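Local coordinates for 2-hydroxyhepta-2,4-diene-1, 7-dioateisomerase (Mycobacterium abscessus, PDB 3R6O), which binds magnesium, belongs to the fumarylacetoacetate hydrolase (FAH) family and is probably a 2-hydroxyhepta-2,4-diene-1,7-dioate isomerase, at residues A[243-248]-A[297-302]. Residues are numbered along the deposited sequence; the frame is centred on the assembly and turned at random.
Sequences RINGEL and YLRPGD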
loop_
_atom_site.group_PDB
_atom_site.type_symbol
_atom_site.label_atom_id
_atom_site.label_comp_id
_atom_site.label_asym_id
_atom_site.label_seq_id
_atom_site.Cartn_x
_atom_site.Cartn_y
_atom_site.Cartn_z
ATOM N N ARG A 243 17.312 -16.960 13.717
ATOM C CA ARG A 243 18.286 -16.886 14.772
ATOM C C ARG A 243 18.756 -15.447 14.883
ATOM O O ARG A 243 18.706 -14.693 13.929
ATOM C CB ARG A 243 19.525 -17.765 14.488
ATOM C CG ARG A 243 19.194 -19.171 14.142
ATOM C CD ARG A 243 20.423 -20.041 13.883
ATOM N NE ARG A 243 20.028 -21.445 13.835
ATOM C CZ ARG A 243 20.085 -22.306 14.854
ATOM N NH1 ARG A 243 20.584 -21.965 16.055
ATOM N NH2 ARG A 243 19.660 -23.541 14.655
ATOM N N ILE A 244 19.238 -15.091 16.059
ATOM C CA ILE A 244 19.876 -13.806 16.296
ATOM C C ILE A 244 21.199 -14.086 16.967
ATOM O O ILE A 244 21.235 -14.741 18.002
ATOM C CB ILE A 244 19.014 -12.898 17.134
ATOM C CG1 ILE A 244 17.787 -12.460 16.316
ATOM C CG2 ILE A 244 19.863 -11.639 17.600
ATOM C CD1 ILE A 244 16.744 -11.655 17.140
ATOM N N ASN A 245 22.284 -13.649 16.307
ATOM C CA ASN A 245 23.640 -13.994 16.696
ATOM C C ASN A 245 23.825 -15.495 16.910
ATOM O O ASN A 245 24.494 -15.905 17.832
ATOM C CB ASN A 245 24.023 -13.187 17.955
ATOM C CG ASN A 245 23.668 -11.726 17.824
ATOM O OD1 ASN A 245 23.791 -11.125 16.724
ATOM N ND2 ASN A 245 23.187 -11.133 18.916
ATOM N N GLY A 246 23.221 -16.315 16.037
ATOM C CA GLY A 246 23.414 -17.747 16.086
ATOM C C GLY A 246 22.411 -18.457 16.982
ATOM O O GLY A 246 22.243 -19.672 16.877
ATOM N N GLU A 247 21.766 -17.723 17.882
ATOM C CA GLU A 247 20.768 -18.323 18.782
ATOM C C GLU A 247 19.384 -18.466 18.137
ATOM O O GLU A 247 18.829 -17.487 17.578
ATOM C CB GLU A 247 20.633 -17.482 20.020
ATOM C CG GLU A 247 19.681 -18.037 21.037
ATOM C CD GLU A 247 19.560 -17.121 22.220
ATOM O OE1 GLU A 247 20.138 -15.991 22.171
ATOM O OE2 GLU A 247 18.869 -17.525 23.187
ATOM N N LEU A 248 18.792 -19.656 18.282
ATOM C CA LEU A 248 17.450 -19.882 17.747
ATOM C C LEU A 248 16.398 -19.018 18.462
ATOM O O LEU A 248 16.322 -19.050 19.692
ATOM C CB LEU A 248 17.078 -21.355 17.828
ATOM C CG LEU A 248 15.825 -21.798 17.073
ATOM C CD1 LEU A 248 15.972 -21.588 15.573
ATOM C CD2 LEU A 248 15.503 -23.259 17.401
ATOM N N TYR A 297 13.698 -7.955 22.212
ATOM C CA TYR A 297 13.635 -7.058 21.067
ATOM C C TYR A 297 15.040 -6.867 20.457
ATOM O O TYR A 297 16.052 -7.197 21.066
ATOM C CB TYR A 297 12.991 -5.702 21.419
ATOM C CG TYR A 297 11.535 -5.759 21.886
ATOM C CD1 TYR A 297 10.553 -6.278 21.075
ATOM C CD2 TYR A 297 11.139 -5.202 23.109
ATOM C CE1 TYR A 297 9.238 -6.323 21.469
ATOM C CE2 TYR A 297 9.796 -5.234 23.526
ATOM C CZ TYR A 297 8.853 -5.788 22.693
ATOM O OH TYR A 297 7.525 -5.859 23.078
ATOM N N LEU A 298 15.070 -6.450 19.191
ATOM C CA LEU A 298 16.307 -6.248 18.457
ATOM C C LEU A 298 17.134 -5.162 19.152
ATOM O O LEU A 298 16.599 -4.141 19.567
ATOM C CB LEU A 298 16.013 -5.885 17.014
ATOM C CG LEU A 298 15.208 -6.949 16.251
ATOM C CD1 LEU A 298 14.809 -6.474 14.793
ATOM C CD2 LEU A 298 16.005 -8.246 16.231
ATOM N N ARG A 299 18.422 -5.443 19.308
ATOM C CA ARG A 299 19.381 -4.570 19.977
ATOM C C ARG A 299 20.386 -4.097 18.929
ATOM O O ARG A 299 20.641 -4.798 17.969
ATOM C CB ARG A 299 20.111 -5.349 21.055
ATOM C CG ARG A 299 19.195 -5.868 22.203
ATOM C CD ARG A 299 19.889 -6.995 22.988
ATOM N NE ARG A 299 20.129 -8.178 22.148
ATOM C CZ ARG A 299 20.537 -9.376 22.573
ATOM N NH1 ARG A 299 20.749 -9.648 23.873
ATOM N NH2 ARG A 299 20.699 -10.342 21.672
ATOM N N PRO A 300 20.931 -2.887 19.089
ATOM C CA PRO A 300 22.052 -2.478 18.220
ATOM C C PRO A 300 23.202 -3.497 18.170
ATOM O O PRO A 300 23.703 -3.968 19.205
ATOM C CB PRO A 300 22.492 -1.150 18.824
ATOM C CG PRO A 300 22.017 -1.216 20.245
ATOM C CD PRO A 300 20.727 -1.956 20.208
ATOM N N GLY A 301 23.604 -3.870 16.961
ATOM C CA GLY A 301 24.624 -4.871 16.787
ATOM C C GLY A 301 24.159 -6.327 16.715
ATOM O O GLY A 301 24.961 -7.204 16.382
ATOM N N ASP A 302 22.896 -6.610 17.042
ATOM C CA ASP A 302 22.338 -7.934 16.726
ATOM C C ASP A 302 22.444 -8.204 15.211
ATOM O O ASP A 302 22.384 -7.276 14.400
ATOM C CB ASP A 302 20.863 -8.026 17.134
ATOM C CG ASP A 302 20.664 -8.312 18.609
ATOM O OD1 ASP A 302 21.616 -8.755 19.269
ATOM O OD2 ASP A 302 19.530 -8.092 19.120
HETATM O O HOH W 1 22.729 -12.668 21.237
#
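At the turn of the β-hairpin formed by strands 239-244 and 247-253, Asn245 reaches across to Asp302, the last residue of a type II turn that begins at Arg299. Asn245 ND2 gives a hydrogen bond to Asp302 OD1 (2.9 Å), coming from above the carboxylate plane, with the two planar groups turned 56° apart. The other end of the amide is held too: Asn245 OD1 accepts from the backbone N of Val303. Asn245 and Gly246 are the corner residues of the two-residue type I' turn, and strand 303-308, entered directly from Asp302, pairs antiparallel with strand 239-244 in a mixed sheet, so the contact ties the hairpin end to the loop leading into its neighbour. Asp302 is in turn positioned by Arg299, whose NE points almost straight (173°) at the syn lone pair of Asp302 OD2, while the backbone N of Arg299 meets the same oxygen from above the carboxylate plane. Arg299 reaches the acid because its chain bends at chi3 (-64°); Arg299 NH2 adds the salt bridge to Asp302 OD1, though its hydrogen bond there is bent and weak. A water accepts from Asn245 ND2 and, weakly, from Arg299 NH2. Beneath this polar layer, Ile244 CG2 lies 3.6 Å from Asp302 CG, and Ile244 CD1 meets Leu298 CD2 at 3.6 Å, the two side chains crossing at about a right angle; Tyr157 of strand 155-165 packs against both.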